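Local coordinates for protein autotransporter adhesin (Vibrio vulnificus, PDB 4ERR) that is the four-helix-bundle membrane localization domain of a MARTX toxin effector, and probably directs that effector to membranes, at residues Gln31-Val35 with Ala46-Leu50. Residues are numbered along the deposited sequence; the frame is centred on the assembly and turned at random.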
loop_
_atom_site.group_PDB
_atom_site.type_symbol
_atom_site.label_atom_id
_atom_site.label_comp_id
_atom_site.label_asym_id
_atom_site.label_seq_id
_atom_site.Cartn_x
_atom_site.Cartn_y
_atom_site.Cartn_z
ATOM N N GLN B 31 -11.238 15.931 2.082
ATOM C CA GLN B 31 -10.812 17.238 1.592
ATOM C C GLN B 31 -11.001 17.363 0.076
ATOM O O GLN B 31 -11.357 18.447 -0.435
ATOM C CB GLN B 31 -9.368 17.488 1.963
ATOM C CG GLN B 31 -8.912 18.896 1.661
ATOM C CD GLN B 31 -9.602 19.952 2.520
ATOM O OE1 GLN B 31 -10.030 19.693 3.667
ATOM N NE2 GLN B 31 -9.707 21.159 1.971
ATOM N N LEU B 32 -10.800 16.258 -0.644
ATOM C CA LEU B 32 -11.042 16.248 -2.084
ATOM C C LEU B 32 -12.522 16.512 -2.386
ATOM O O LEU B 32 -12.849 17.267 -3.305
ATOM C CB LEU B 32 -10.563 14.918 -2.677
ATOM C CG LEU B 32 -10.718 14.730 -4.182
ATOM C CD1 LEU B 32 -9.953 15.845 -4.903
ATOM C CD2 LEU B 32 -10.161 13.364 -4.611
ATOM N N ASP B 33 -13.423 15.908 -1.619
ATOM C CA ASP B 33 -14.839 16.204 -1.786
ATOM C C ASP B 33 -15.109 17.687 -1.519
ATOM O O ASP B 33 -15.870 18.294 -2.258
ATOM C CB ASP B 33 -15.700 15.317 -0.884
ATOM C CG ASP B 33 -16.054 13.985 -1.514
ATOM O OD1 ASP B 33 -16.239 13.888 -2.757
ATOM O OD2 ASP B 33 -16.197 13.045 -0.741
ATOM N N LEU B 34 -14.471 18.274 -0.488
ATOM C CA LEU B 34 -14.640 19.732 -0.236
ATOM C C LEU B 34 -14.195 20.566 -1.440
ATOM O O LEU B 34 -14.873 21.527 -1.811
ATOM C CB LEU B 34 -13.920 20.209 1.034
ATOM C CG LEU B 34 -14.507 19.642 2.335
ATOM C CD1 LEU B 34 -13.737 20.221 3.521
ATOM C CD2 LEU B 34 -16.019 19.937 2.458
ATOM N N VAL B 35 -13.069 20.187 -2.062
ATOM C CA VAL B 35 -12.586 20.902 -3.239
ATOM C C VAL B 35 -13.690 20.920 -4.323
ATOM O O VAL B 35 -14.014 21.966 -4.867
ATOM C CB VAL B 35 -11.269 20.286 -3.803
ATOM C CG1 VAL B 35 -10.950 20.872 -5.170
ATOM C CG2 VAL B 35 -10.065 20.479 -2.820
ATOM N N ALA B 46 -9.465 25.385 -0.451
ATOM C CA ALA B 46 -9.596 23.964 -0.193
ATOM C C ALA B 46 -8.489 23.177 -0.916
ATOM O O ALA B 46 -8.005 22.151 -0.398
ATOM C CB ALA B 46 -10.997 23.467 -0.627
ATOM N N SER B 47 -8.108 23.651 -2.111
ATOM C CA SER B 47 -7.085 22.990 -2.910
ATOM C C SER B 47 -5.713 23.110 -2.276
ATOM O O SER B 47 -4.955 22.156 -2.257
ATOM C CB SER B 47 -7.075 23.535 -4.340
ATOM O OG SER B 47 -8.309 23.247 -4.963
ATOM N N PHE B 48 -5.402 24.271 -1.697
ATOM C CA PHE B 48 -4.148 24.382 -0.952
ATOM C C PHE B 48 -4.072 23.394 0.194
ATOM O O PHE B 48 -3.039 22.770 0.433
ATOM C CB PHE B 48 -3.945 25.795 -0.410
ATOM C CG PHE B 48 -3.365 26.742 -1.419
ATOM C CD1 PHE B 48 -2.000 26.723 -1.684
ATOM C CD2 PHE B 48 -4.169 27.629 -2.127
ATOM C CE1 PHE B 48 -1.442 27.596 -2.606
ATOM C CE2 PHE B 48 -3.596 28.528 -3.070
ATOM C CZ PHE B 48 -2.240 28.492 -3.308
ATOM N N GLU B 49 -5.170 23.240 0.920
ATOM C CA GLU B 49 -5.153 22.337 2.049
ATOM C C GLU B 49 -5.120 20.877 1.624
ATOM O O GLU B 49 -4.510 20.049 2.307
ATOM C CB GLU B 49 -6.297 22.614 3.013
ATOM C CG GLU B 49 -5.934 22.206 4.400
ATOM C CD GLU B 49 -4.789 23.067 5.024
ATOM O OE1 GLU B 49 -4.396 24.117 4.478
ATOM O OE2 GLU B 49 -4.286 22.700 6.073
ATOM N N LEU B 50 -5.747 20.561 0.492
ATOM C CA LEU B 50 -5.640 19.222 -0.076
ATOM C C LEU B 50 -4.166 18.895 -0.380
ATOM O O LEU B 50 -3.667 17.825 -0.024
ATOM C CB LEU B 50 -6.484 19.117 -1.346
ATOM C CG LEU B 50 -6.391 17.815 -2.121
ATOM C CD1 LEU B 50 -6.813 16.644 -1.261
ATOM C CD2 LEU B 50 -7.242 17.921 -3.375
#
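The side-chain amide of Gln31 is the flat group here, and it stands between Glu49 of the facing helix and Leu34 of its own. Over one face, almost straight above NE2, sits Glu49 CB, 3.9 Å from that nitrogen; on the other face Leu34 reaches up with CD1, which comes to 3.8 Å from Gln31 OE1. The N-H edge does the polar work: NE2 donates to Ala46 O at 3.1 Å with an N-H...O angle of 155°. The bond arrives in the carbonyl plane, on a lone pair, while the oxygen lies slightly tilted from the Gln31 amide plane. Ala46 O also accepts the helical bond from Leu50 N, so two donors grip it. A bend at chi2 (67°) turns the amide back along the neighbouring helix, and just before that bend CG rests against Leu50 CA at 3.7 Å.

Helices 7-37 and 41-60 form an antiparallel hairpin, joined by a short loop; here their local axes run 157° apart, approaching to 8.9 Å. The domain is named as a four-helix bundle, and this hairpin is part of it. One turn beyond Gln31, Val35 points at Ala46, with CG2 settling 3.8 Å from its CB, while the other methyl, CG1, lies 3.6 Å from Ser47 OG. That hydroxyl is hydrogen-bonded to Gln43 O within its own helix, so Val35 meets an oxygen already satisfied. Leu50 then fills the seam: its CD2 lies 3.7 Å from Leu32 CD1 and also touches Val35 CG2, the two leucine side chains crossing at a slant. The second subunit packs beside them, with its Phe5 on Leu32 and its Val77 on Leu50, and its helices may help complete the bundle here.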